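Local coordinates for protein alginate lyase, family PL7 (Zobellia galactanivorans, PDB 3ZPY) that probably cleaves alginate, a polyuronate of brown algae, by a lyase reaction carried out in the catalytic domain given here, one part of a longer protein, at residues N13-N18 and K241-T246; G122-P127 and L186-G191; V142-E147 and T180-K185; E165-S170 and F203-E208. All blocks are in the same frame, centred on the assembly; numbering follows the deposited sequence.

Overall arrangement
All four contacts join the two curved antiparallel sheets of one beta-sandwich or the loops at its rim. Contacts 2 and 3 are buried and share strand 182-189. Their other strands, 117-125 and 138-146, are neighbours, and G122 O and V142 N lie 2.9 Å apart. Contact 1 is partly buried and uses strands 15-21 and 235-247; its centre lies about 15 Å from that of contact 2. Contact 4 is at the surface, where a loop meets edge strand 200-206. Chemistry follows place: aliphatic groups on an indole in contact 1, aliphatic packing in contact 2, an aromatic pair in contact 3, and a glutamine laid against backbone and a lysine methylene in contact 4.

Contact 1. Residues N13-N18 and K241-T246; sequences NTWKIN and KNLSVT
W15 is the residue of 13-18 that reaches L243 and V245. Just before it, T14 turns its hydroxyl back into its own loop, where OG1 is hydrogen-bonded to the backbone N of T11. Strand 15-21 then begins, and W15 sends its indole across the interior. Its CG lies anti to the carbonyl carbon (chi1 -61°), which, with chi2 near 91°, brings the six-membered part of the ring to the opposite strand. CZ2 is the atom most involved. It lies 3.6 Å from V245 CG2, in the valine conformer described here, and 3.9 Å from L243 CD2. The neighbouring ring atom CH2 also meets V245 CG2, at 3.7 Å. L243 approaches the ring obliquely with both methyls, and its CD1 comes to 3.9 Å from W15 CZ2. Its CG is anti to the backbone N (chi1 176°), which swings the branch end inward. V245 uses one branch, CG2; its second conformer makes this touch less certain.

The two strands belong to opposite sheets of the beta-jelly roll, the fold of PL7 lyases, so side chains alone make the contact. L79, M99 and V219 also pack on the indole. Past W15, K16 touches D32 and I17 is buried against L79 and Y42. The backbone of N18 is bonded to that of E78, keeping this strand paired with 76-83.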
loop_
_atom_site.group_PDB
_atom_site.type_symbol
_atom_site.label_atom_id
_atom_site.label_comp_id
_atom_site.label_asym_id
_atom_site.label_seq_id
_atom_site.Cartn_x
_atom_site.Cartn_y
_atom_site.Cartn_z
ATOM N N ASN A 13 2.538 -17.192 -5.863
ATOM C CA ASN A 13 3.884 -17.363 -5.522
ATOM C C ASN A 13 4.729 -16.036 -5.452
ATOM O O ASN A 13 5.781 -15.974 -4.789
ATOM C CB ASN A 13 4.490 -18.521 -6.255
ATOM C CG ASN A 13 4.330 -19.846 -5.481
ATOM O OD1 ASN A 13 5.239 -20.662 -5.484
ATOM N ND2 ASN A 13 3.189 -20.014 -4.724
ATOM N N THR A 14 4.207 -14.936 -6.069
ATOM C CA THR A 14 4.882 -13.628 -6.036
ATOM C C THR A 14 4.180 -12.531 -5.155
ATOM O O THR A 14 4.847 -11.593 -4.726
ATOM C CB THR A 14 5.183 -13.068 -7.474
ATOM O OG1 THR A 14 3.951 -12.989 -8.190
ATOM C CG2 THR A 14 6.157 -13.979 -8.202
ATOM N N TRP A 15 2.865 -12.637 -5.006
ATOM C CA TRP A 15 2.111 -11.666 -4.180
ATOM C C TRP A 15 0.905 -12.354 -3.551
ATOM O O TRP A 15 0.222 -13.128 -4.202
ATOM C CB TRP A 15 1.563 -10.518 -5.003
ATOM C CG TRP A 15 2.615 -9.689 -5.703
ATOM C CD1 TRP A 15 3.121 -9.884 -6.996
ATOM C CD2 TRP A 15 3.311 -8.516 -5.166
ATOM N NE1 TRP A 15 4.092 -8.968 -7.254
ATOM C CE2 TRP A 15 4.251 -8.116 -6.177
ATOM C CE3 TRP A 15 3.287 -7.820 -3.920
ATOM C CZ2 TRP A 15 5.081 -7.020 -5.998
ATOM C CZ3 TRP A 15 4.111 -6.743 -3.749
ATOM C CH2 TRP A 15 4.995 -6.332 -4.771
ATOM N N LYS A 16 0.676 -12.087 -2.257
ATOM C CA LYS A 16 -0.527 -12.470 -1.606
ATOM C C LYS A 16 -1.501 -11.272 -1.654
ATOM O O LYS A 16 -1.115 -10.116 -1.443
ATOM C CB LYS A 16 -0.195 -12.818 -0.141
ATOM C CG LYS A 16 -1.378 -13.004 0.788
ATOM C CD LYS A 16 -0.912 -13.633 2.155
ATOM C CE LYS A 16 -0.134 -14.998 2.091
ATOM N NZ LYS A 16 0.291 -15.818 3.339
ATOM N N ILE A 17 -2.778 -11.598 -1.869
ATOM C CA ILE A 17 -3.827 -10.566 -2.010
ATOM C C ILE A 17 -4.606 -10.435 -0.703
ATOM O O ILE A 17 -5.295 -11.374 -0.304
ATOM C CB ILE A 17 -4.782 -10.918 -3.158
ATOM C CG1 ILE A 17 -4.029 -10.982 -4.454
ATOM C CG2 ILE A 17 -5.835 -9.813 -3.297
ATOM C CD1 ILE A 17 -4.893 -11.654 -5.543
ATOM N N ASN A 18 -4.437 -9.227 -0.077
ATOM C CA ASN A 18 -5.236 -8.837 1.120
ATOM C C ASN A 18 -6.544 -8.167 0.645
ATOM O O ASN A 18 -6.495 -7.209 -0.107
ATOM C CB ASN A 18 -4.516 -7.812 2.018
ATOM C CG ASN A 18 -3.093 -8.151 2.405
ATOM O OD1 ASN A 18 -2.701 -9.304 2.640
ATOM N ND2 ASN A 18 -2.336 -7.128 2.549
ATOM N N LYS A 241 -0.435 -0.288 -12.542
ATOM C CA LYS A 241 -0.005 -1.170 -13.643
ATOM C C LYS A 241 1.519 -1.231 -13.646
ATOM O O LYS A 241 2.181 -0.511 -12.878
ATOM C CB LYS A 241 -0.486 -0.672 -15.012
ATOM C CG LYS A 241 -0.051 0.687 -15.454
ATOM C CD LYS A 241 -0.811 1.088 -16.735
ATOM C CE LYS A 241 -0.341 2.430 -17.161
ATOM N NZ LYS A 241 -0.929 2.796 -18.499
ATOM N N ASN A 242 2.135 -2.053 -14.513
ATOM C CA ASN A 242 3.563 -2.104 -14.703
ATOM C C ASN A 242 4.297 -2.336 -13.371
ATOM O O ASN A 242 5.241 -1.559 -13.030
ATOM C CB ASN A 242 4.080 -0.770 -15.354
ATOM C CG ASN A 242 3.514 -0.537 -16.686
ATOM O OD1 ASN A 242 2.971 -1.426 -17.302
ATOM N ND2 ASN A 242 3.466 0.747 -17.034
ATOM N N LEU A 243 3.848 -3.321 -12.600
ATOM C CA LEU A 243 4.383 -3.648 -11.281
ATOM C C LEU A 243 5.512 -4.662 -11.457
ATOM O O LEU A 243 5.338 -5.694 -12.091
ATOM C CB LEU A 243 3.256 -4.331 -10.483
ATOM C CG LEU A 243 3.680 -4.841 -9.077
ATOM C CD1 LEU A 243 4.233 -3.803 -8.109
ATOM C CD2 LEU A 243 2.481 -5.524 -8.435
ATOM N N SER A 244 6.616 -4.394 -10.788
ATOM C CA SER A 244 7.630 -5.429 -10.619
ATOM C C SER A 244 8.451 -5.186 -9.393
ATOM O O SER A 244 8.616 -4.043 -8.961
ATOM C CB SER A 244 8.547 -5.461 -11.833
ATOM O OG SER A 244 9.337 -4.314 -11.872
ATOM N N VAL A 245 8.973 -6.271 -8.830
ATOM C CA VAL A 245 9.955 -6.185 -7.749
ATOM C C VAL A 245 11.267 -6.826 -8.253
ATOM O O VAL A 245 11.223 -7.856 -8.930
ATOM C CB VAL A 245 9.443 -6.844 -6.465
ATOM C CG1 VAL A 245 10.593 -7.069 -5.509
ATOM C CG2 VAL A 245 8.487 -5.909 -5.783
ATOM N N THR A 246 12.380 -6.137 -7.966
ATOM C CA THR A 246 13.715 -6.615 -8.368
ATOM C C THR A 246 14.584 -6.681 -7.122
ATOM O O THR A 246 14.591 -5.764 -6.288
ATOM C CB THR A 246 14.334 -5.675 -9.397
ATOM O OG1 THR A 246 13.432 -5.515 -10.449
ATOM C CG2 THR A 246 15.634 -6.224 -9.891
#

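Contact 2. Residues G122-P127 and L186-G191; sequences GQIHGP and LVYSGG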
loop_
_atom_site.group_PDB
_atom_site.type_symbol
_atom_site.label_atom_id
_atom_site.label_comp_id
_atom_site.label_asym_id
_atom_site.label_seq_id
_atom_site.Cartn_x
_atom_site.Cartn_y
_atom_site.Cartn_z
ATOM N N GLY A 122 1.998 2.543 -1.421
ATOM C CA GLY A 122 3.099 1.586 -1.499
ATOM C C GLY A 122 3.830 1.666 -0.170
ATOM O O GLY A 122 3.809 2.710 0.498
ATOM N N GLN A 123 4.444 0.551 0.201
ATOM C CA GLN A 123 5.115 0.433 1.490
ATOM C C GLN A 123 6.316 -0.479 1.443
ATOM O O GLN A 123 6.351 -1.393 0.613
ATOM C CB GLN A 123 4.241 -0.184 2.590
ATOM C CG GLN A 123 2.855 0.368 2.873
ATOM C CD GLN A 123 2.125 -0.701 3.721
ATOM O OE1 GLN A 123 1.053 -1.168 3.318
ATOM N NE2 GLN A 123 2.717 -1.127 4.780
ATOM N N ILE A 124 7.247 -0.256 2.425
ATOM C CA ILE A 124 8.076 -1.312 2.899
ATOM C C ILE A 124 7.669 -1.600 4.357
ATOM O O ILE A 124 7.585 -0.672 5.181
ATOM C CB ILE A 124 9.603 -0.918 2.899
ATOM C CG1 ILE A 124 10.028 -0.591 1.456
ATOM C CG2 ILE A 124 10.495 -2.048 3.494
ATOM C CD1 ILE A 124 11.327 0.202 1.363
ATOM N N HIS A 125 7.436 -2.885 4.641
ATOM C CA HIS A 125 7.132 -3.302 5.996
ATOM C C HIS A 125 8.272 -4.094 6.567
ATOM O O HIS A 125 8.801 -4.995 5.890
ATOM C CB HIS A 125 5.774 -4.050 6.021
ATOM C CG HIS A 125 5.256 -4.239 7.421
ATOM N ND1 HIS A 125 4.573 -3.262 8.118
ATOM C CD2 HIS A 125 5.410 -5.269 8.294
ATOM C CE1 HIS A 125 4.273 -3.714 9.342
ATOM N NE2 HIS A 125 4.793 -4.940 9.459
ATOM N N GLY A 126 8.590 -3.854 7.859
ATOM C CA GLY A 126 9.663 -4.592 8.500
ATOM C C GLY A 126 9.169 -5.430 9.662
ATOM O O GLY A 126 7.970 -5.653 9.804
ATOM N N PRO A 127 10.091 -5.966 10.457
ATOM C CA PRO A 127 9.735 -6.811 11.573
ATOM C C PRO A 127 9.025 -6.017 12.685
ATOM O O PRO A 127 9.357 -4.821 12.943
ATOM C CB PRO A 127 11.111 -7.350 12.080
ATOM C CG PRO A 127 12.065 -6.193 11.716
ATOM C CD PRO A 127 11.548 -5.725 10.344
ATOM N N LEU A 186 10.679 2.517 -5.599
ATOM C CA LEU A 186 10.973 2.524 -4.134
ATOM C C LEU A 186 12.132 1.570 -3.929
ATOM O O LEU A 186 12.066 0.385 -4.308
ATOM C CB LEU A 186 9.714 2.076 -3.440
ATOM C CG LEU A 186 9.775 2.133 -1.916
ATOM C CD1 LEU A 186 10.026 3.554 -1.441
ATOM C CD2 LEU A 186 8.472 1.555 -1.342
ATOM N N VAL A 187 13.231 2.098 -3.403
ATOM C CA VAL A 187 14.501 1.350 -3.304
ATOM C C VAL A 187 14.868 1.323 -1.828
ATOM O O VAL A 187 14.842 2.343 -1.166
ATOM C CB VAL A 187 15.598 1.974 -4.130
ATOM C CG1 VAL A 187 16.850 1.090 -4.052
ATOM C CG2 VAL A 187 15.189 2.073 -5.655
ATOM N N TYR A 188 15.349 0.171 -1.385
ATOM C CA TYR A 188 15.979 0.020 -0.066
ATOM C C TYR A 188 17.322 -0.629 -0.364
ATOM O O TYR A 188 17.364 -1.765 -0.833
ATOM C CB TYR A 188 15.099 -0.923 0.830
ATOM C CG TYR A 188 15.326 -0.809 2.331
ATOM C CD1 TYR A 188 16.323 0.015 2.922
ATOM C CD2 TYR A 188 14.454 -1.472 3.183
ATOM C CE1 TYR A 188 16.497 0.066 4.348
ATOM C CE2 TYR A 188 14.586 -1.415 4.613
ATOM C CZ TYR A 188 15.582 -0.611 5.165
ATOM O OH TYR A 188 15.684 -0.595 6.591
ATOM N N SER A 189 18.401 0.145 -0.118
ATOM C CA SER A 189 19.757 -0.289 -0.507
ATOM C C SER A 189 20.729 0.468 0.305
ATOM O O SER A 189 20.573 1.685 0.520
ATOM C CB SER A 189 19.996 -0.021 -2.026
ATOM O OG SER A 189 21.297 -0.507 -2.388
ATOM N N GLY A 190 21.726 -0.228 0.817
ATOM C CA GLY A 190 22.744 0.465 1.619
ATOM C C GLY A 190 22.255 1.078 2.937
ATOM O O GLY A 190 22.895 1.930 3.485
ATOM N N GLY A 191 21.096 0.594 3.392
ATOM C CA GLY A 191 20.381 1.043 4.498
ATOM C C GLY A 191 19.618 2.348 4.256
ATOM O O GLY A 191 19.030 2.874 5.145
#
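I124 meets L186 and Y188 through aliphatic packing. Its CG1 lies 3.9 Å from L186 CD2. CD1, one bond further out, rests 4.0 Å from Y188 CB. I124 is thus held between two residues of alternate positions on one strand. Its CG1 is anti to the carbonyl carbon (chi1 -61°), which sends the CG1-CD1 arm between L186 and Y188, while CG2, anti to the backbone N, meets Y188 CD2 at 4.0 Å, as CD1 does. L186 CD2 also comes within 4.1 Å of the carbonyl carbon of Q123.

Strands 122-125 and 186-189 run at 20° to each other, 8.9 Å apart at their axes. They face each other across the two sheets of the jelly roll. Q123, I124 and H125 form the QIH sequence found in many PL7 lyases, whose groove-lining sheet probably binds alginate in this enzyme too. I124 is the inward member of that trio, and the CB of Q123 points away from 186-191.

Polar links lie outside this packing. H125 ND1 is hydrogen-bonded to D138 OD1, and S189 OG to T96 OG1. F217 touches both I124 and L186, and V139 touches both I124 and Y188.

Contact 3. Residues V142-E147 and T180-K185; sequences VQFIGE and TTYNCK
The backbones around F144 and Y182 stay well apart: the closest CA atoms of the two segments, those of F144 and T180, are 11.9 Å from each other. The rings of F144 and Y182 bridge this distance. They form an offset edge-to-face pair, with centroids 5.8 Å apart and planes at 74°. The edge of F144 is turned toward the face of Y182. CZ, the far corner of the phenylalanine ring, leads. It lies 3.7 Å from Y182 CE2 and 3.9 Å from Y182 CD2. F144 CE2 follows at 4.1 Å from Y182 CE2. The touch therefore falls on one side of the tyrosine ring and not at its centre. In both residues CG is anti to the carbonyl carbon, with chi1 of -74° in F144 and -66° in Y182, and each ring extends inward from its strand.

Strand 138-146 lies in the larger sheet of the beta-jelly roll and strand 182-189 in the smaller one. The pair belongs to the hydrophobic layer between them. V105 and V155 pack on F144 from the two sheets, and M197 packs on Y182.

The polar end of Y182 is satisfied inside the protein: its OH is hydrogen-bonded to the backbone N of S177. This bond ties the tip of the ring to strand 171-177 and restrains its swing. T180, in the loop just ahead of the strand, is hydrogen-bonded to S177 as well, through OG1 to OG.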
loop_
_atom_site.group_PDB
_atom_site.type_symbol
_atom_site.label_atom_id
_atom_site.label_comp_id
_atom_site.label_asym_id
_atom_site.label_seq_id
_atom_site.Cartn_x
_atom_site.Cartn_y
_atom_site.Cartn_z
ATOM N N VAL A 142 4.234 5.367 1.458
ATOM C CA VAL A 142 4.176 6.386 0.413
ATOM C C VAL A 142 2.697 6.737 0.256
ATOM O O VAL A 142 1.908 5.839 -0.031
ATOM C CB VAL A 142 4.754 5.770 -0.858
ATOM C CG1 VAL A 142 4.651 6.797 -1.986
ATOM C CG2 VAL A 142 6.199 5.302 -0.686
ATOM N N GLN A 143 2.363 8.016 0.489
ATOM C CA GLN A 143 0.962 8.377 0.649
ATOM C C GLN A 143 0.678 9.656 -0.121
ATOM O O GLN A 143 1.546 10.431 -0.394
ATOM C CB GLN A 143 0.617 8.674 2.123
ATOM C CG GLN A 143 0.987 7.456 3.007
ATOM C CD GLN A 143 1.156 7.754 4.408
ATOM O OE1 GLN A 143 0.668 7.013 5.284
ATOM N NE2 GLN A 143 1.950 8.798 4.662
ATOM N N PHE A 144 -0.595 9.818 -0.511
ATOM C CA PHE A 144 -1.129 11.135 -0.845
ATOM C C PHE A 144 -2.114 11.595 0.254
ATOM O O PHE A 144 -2.929 10.792 0.689
ATOM C CB PHE A 144 -1.839 11.148 -2.207
ATOM C CG PHE A 144 -0.941 11.089 -3.399
ATOM C CD1 PHE A 144 0.406 11.499 -3.407
ATOM C CD2 PHE A 144 -1.532 10.717 -4.602
ATOM C CE1 PHE A 144 1.146 11.393 -4.590
ATOM C CE2 PHE A 144 -0.822 10.653 -5.781
ATOM C CZ PHE A 144 0.540 11.013 -5.763
ATOM N N ILE A 145 -1.990 12.876 0.601
ATOM C CA ILE A 145 -2.806 13.486 1.594
ATOM C C ILE A 145 -3.467 14.734 0.983
ATOM O O ILE A 145 -2.817 15.528 0.278
ATOM C CB ILE A 145 -2.006 13.832 2.867
ATOM C CG1 ILE A 145 -2.960 14.427 3.946
ATOM C CG2 ILE A 145 -0.815 14.786 2.575
ATOM C CD1 ILE A 145 -2.357 14.347 5.305
ATOM N N GLY A 146 -4.745 14.905 1.284
ATOM C CA GLY A 146 -5.540 16.020 0.752
ATOM C C GLY A 146 -6.821 16.227 1.490
ATOM O O GLY A 146 -6.862 16.049 2.712
ATOM N N GLU A 147 -7.860 16.663 0.809
ATOM C CA GLU A 147 -9.106 16.962 1.493
ATOM C C GLU A 147 -9.965 15.710 1.650
ATOM O O GLU A 147 -9.789 14.711 0.914
ATOM C CB GLU A 147 -9.928 17.925 0.625
ATOM C CG GLU A 147 -9.278 19.256 0.380
ATOM C CD GLU A 147 -9.833 19.782 -0.918
ATOM O OE1 GLU A 147 -11.013 20.240 -0.874
ATOM O OE2 GLU A 147 -9.147 19.693 -1.972
ATOM N N THR A 180 -3.491 11.233 -12.040
ATOM C CA THR A 180 -2.247 11.605 -12.650
ATOM C C THR A 180 -1.295 10.457 -12.533
ATOM O O THR A 180 -1.058 9.940 -11.423
ATOM C CB THR A 180 -1.635 12.847 -12.039
ATOM O OG1 THR A 180 -2.529 13.943 -12.234
ATOM C CG2 THR A 180 -0.310 13.201 -12.656
ATOM N N THR A 181 -0.732 10.004 -13.632
ATOM C CA THR A 181 0.145 8.799 -13.635
ATOM C C THR A 181 1.506 9.188 -13.111
ATOM O O THR A 181 2.159 10.156 -13.572
ATOM C CB THR A 181 0.226 8.321 -15.090
ATOM O OG1 THR A 181 -1.066 7.809 -15.309
ATOM C CG2 THR A 181 1.270 7.177 -15.220
ATOM N N TYR A 182 1.962 8.357 -12.159
ATOM C CA TYR A 182 3.362 8.488 -11.663
ATOM C C TYR A 182 4.001 7.113 -11.843
ATOM O O TYR A 182 3.447 6.085 -11.416
ATOM C CB TYR A 182 3.382 8.853 -10.176
ATOM C CG TYR A 182 2.830 10.201 -9.970
ATOM C CD1 TYR A 182 3.591 11.346 -10.200
ATOM C CD2 TYR A 182 1.479 10.350 -9.532
ATOM C CE1 TYR A 182 3.067 12.608 -9.999
ATOM C CE2 TYR A 182 0.889 11.623 -9.383
ATOM C CZ TYR A 182 1.716 12.734 -9.581
ATOM O OH TYR A 182 1.190 13.983 -9.387
ATOM N N ASN A 183 5.191 7.127 -12.419
ATOM C CA ASN A 183 6.044 5.942 -12.390
ATOM C C ASN A 183 6.918 5.923 -11.146
ATOM O O ASN A 183 7.830 6.791 -11.026
ATOM C CB ASN A 183 6.934 5.862 -13.628
ATOM C CG ASN A 183 6.100 5.778 -14.911
ATOM O OD1 ASN A 183 5.164 4.929 -15.000
ATOM N ND2 ASN A 183 6.406 6.614 -15.906
ATOM N N CYS A 184 6.606 5.037 -10.181
ATOM C CA CYS A 184 7.225 5.096 -8.840
ATOM C C CYS A 184 8.293 4.041 -8.767
ATOM O O CYS A 184 8.148 2.944 -9.338
ATOM C CB CYS A 184 6.179 4.771 -7.759
ATOM S SG CYS A 184 4.730 5.819 -7.771
ATOM N N LYS A 185 9.398 4.359 -8.080
ATOM C CA LYS A 185 10.473 3.403 -7.852
ATOM C C LYS A 185 10.878 3.559 -6.389
ATOM O O LYS A 185 11.403 4.617 -6.014
ATOM C CB LYS A 185 11.622 3.667 -8.829
ATOM C CG LYS A 185 12.783 2.667 -8.685
ATOM C CD LYS A 185 13.800 2.753 -9.813
ATOM C CE LYS A 185 14.553 4.029 -9.884
ATOM N NZ LYS A 185 15.781 4.007 -10.760
#

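Contact 4. Residues E165-S170 and F203-E208; sequences EEQGGS and FRKKME
Q167 carries most of this contact, meeting K205, K206 and E208. Its side chain extends beyond CG and places the amide against the backbone of 206-208. The amide carbon CD lies 3.8 Å from K206 O and 4.0 Å from E208 N. The amide thus fits between a carbonyl oxygen and a backbone N of the other segment. Q167 CG is anti to the carbonyl carbon (chi1 -47°), which aims the chain at the end of the strand. E208 passes the glutamine at about a right angle, near it at CB, and its carboxylate leads away.

K205 makes the second part of the contact. Its chain runs past Q167 in the opposite direction and bends only at chi4, 63°. The methylene CE touches the glutamine's backbone and side chain: it is 3.3 Å from Q167 O and 3.8 Å from Q167 CB. The charged end is further off, with K205 NZ 3.9 Å from Q167 O.

The loop backbone sets up this placement. E166 is the first residue to leave the helical conformation, and G168 and G169 both have positive phi. The chain turns back there toward strand 171-177. E165, at the helix end, is fixed by a salt bridge from OE2 to R141 NH2. M207 adds a little contact of its own and packs on Y162 and V163.

The contact lies at the surface of the jelly roll, where the loop after helix 162-165 meets the end of edge strand 200-206, with F203 packed beneath on V163, T164 and I159 of strand 154-160.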
loop_
_atom_site.group_PDB
_atom_site.type_symbol
_atom_site.label_atom_id
_atom_site.label_comp_id
_atom_site.label_asym_id
_atom_site.label_seq_id
_atom_site.Cartn_x
_atom_site.Cartn_y
_atom_site.Cartn_z
ATOM N N GLU A 165 8.862 8.969 10.682
ATOM C CA GLU A 165 8.226 9.209 12.001
ATOM C C GLU A 165 9.131 9.059 13.212
ATOM O O GLU A 165 8.870 9.693 14.235
ATOM C CB GLU A 165 7.005 8.298 12.106
ATOM C CG GLU A 165 5.893 8.563 11.126
ATOM C CD GLU A 165 4.815 7.523 11.328
ATOM O OE1 GLU A 165 4.574 6.988 12.455
ATOM O OE2 GLU A 165 4.111 7.265 10.397
ATOM N N GLU A 166 10.086 8.130 13.169
ATOM C CA GLU A 166 10.959 7.847 14.293
ATOM C C GLU A 166 12.310 8.532 14.086
ATOM O O GLU A 166 13.231 8.395 14.866
ATOM C CB GLU A 166 11.100 6.322 14.483
ATOM C CG GLU A 166 9.843 5.615 14.993
ATOM C CD GLU A 166 9.649 5.749 16.475
ATOM O OE1 GLU A 166 10.468 6.418 17.099
ATOM O OE2 GLU A 166 8.688 5.163 16.992
ATOM N N GLN A 167 12.375 9.390 13.043
ATOM C CA GLN A 167 13.633 10.063 12.630
ATOM C C GLN A 167 13.353 11.495 12.168
ATOM O O GLN A 167 13.650 11.920 11.042
ATOM C CB GLN A 167 14.391 9.231 11.564
ATOM C CG GLN A 167 14.530 7.753 11.889
ATOM C CD GLN A 167 15.503 7.117 10.939
ATOM O OE1 GLN A 167 15.424 7.329 9.685
ATOM N NE2 GLN A 167 16.447 6.345 11.467
ATOM N N GLY A 168 12.641 12.226 13.028
ATOM C CA GLY A 168 12.450 13.678 12.834
ATOM C C GLY A 168 11.111 14.100 12.374
ATOM O O GLY A 168 10.828 15.310 12.303
ATOM N N GLY A 169 10.230 13.153 12.071
ATOM C CA GLY A 169 8.825 13.493 11.733
ATOM C C GLY A 169 8.446 13.199 10.302
ATOM O O GLY A 169 9.330 13.200 9.432
ATOM N N SER A 170 7.161 12.926 10.033
ATOM C CA SER A 170 6.743 12.670 8.634
ATOM C C SER A 170 7.122 13.866 7.742
ATOM O O SER A 170 7.205 15.017 8.206
ATOM C CB SER A 170 5.243 12.429 8.661
ATOM O OG SER A 170 4.564 13.613 9.107
ATOM N N PHE A 203 12.606 11.604 -2.289
ATOM C CA PHE A 203 12.806 11.326 -0.817
ATOM C C PHE A 203 13.914 10.294 -0.711
ATOM O O PHE A 203 13.808 9.243 -1.351
ATOM C CB PHE A 203 11.524 10.734 -0.202
ATOM C CG PHE A 203 11.759 10.340 1.214
ATOM C CD1 PHE A 203 11.776 11.251 2.213
ATOM C CD2 PHE A 203 12.054 9.004 1.480
ATOM C CE1 PHE A 203 12.085 10.864 3.538
ATOM C CE2 PHE A 203 12.328 8.600 2.772
ATOM C CZ PHE A 203 12.340 9.522 3.797
ATOM N N ARG A 204 14.882 10.539 0.147
ATOM C CA ARG A 204 15.913 9.544 0.372
ATOM C C ARG A 204 16.417 9.762 1.796
ATOM O O ARG A 204 16.835 10.907 2.123
ATOM C CB ARG A 204 17.065 9.742 -0.643
ATOM C CG ARG A 204 18.266 8.874 -0.341
ATOM C CD ARG A 204 19.337 8.993 -1.421
ATOM N NE ARG A 204 20.651 8.564 -0.931
ATOM C CZ ARG A 204 21.089 7.297 -0.953
ATOM N NH1 ARG A 204 20.344 6.351 -1.533
ATOM N NH2 ARG A 204 22.313 7.028 -0.501
ATOM N N LYS A 205 16.501 8.672 2.614
ATOM C CA LYS A 205 16.886 8.853 4.006
ATOM C C LYS A 205 17.406 7.542 4.522
ATOM O O LYS A 205 16.838 6.481 4.259
ATOM C CB LYS A 205 15.681 9.331 4.844
ATOM C CG LYS A 205 16.099 9.763 6.265
ATOM C CD LYS A 205 14.916 10.519 6.910
ATOM C CE LYS A 205 15.231 11.003 8.347
ATOM N NZ LYS A 205 16.337 11.975 8.268
ATOM N N LYS A 206 18.481 7.626 5.317
ATOM C CA LYS A 206 19.067 6.444 5.960
ATOM C C LYS A 206 18.209 5.962 7.142
ATOM O O LYS A 206 17.780 6.786 7.964
ATOM C CB LYS A 206 20.564 6.583 6.096
ATOM C CG LYS A 206 21.306 5.314 6.482
ATOM C CD LYS A 206 22.738 5.614 6.894
ATOM C CE LYS A 206 23.611 4.373 6.801
ATOM N NZ LYS A 206 23.475 3.696 5.483
ATOM N N MET A 207 18.081 4.652 7.278
ATOM C CA MET A 207 17.554 4.013 8.498
ATOM C C MET A 207 18.708 3.906 9.478
ATOM O O MET A 207 19.666 3.089 9.288
ATOM C CB MET A 207 17.015 2.629 8.197
ATOM C CG MET A 207 15.718 2.676 7.453
ATOM S SD MET A 207 14.350 3.042 8.575
ATOM C CE MET A 207 14.289 1.438 9.465
ATOM N N GLU A 208 18.620 4.653 10.580
ATOM C CA GLU A 208 19.639 4.577 11.654
ATOM C C GLU A 208 19.296 3.508 12.663
ATOM O O GLU A 208 19.068 3.791 13.815
ATOM C CB GLU A 208 19.819 5.954 12.333
ATOM C CG GLU A 208 20.235 7.102 11.412
ATOM C CD GLU A 208 21.571 6.885 10.708
ATOM O OE1 GLU A 208 22.393 6.017 11.123
ATOM O OE2 GLU A 208 21.810 7.629 9.740
#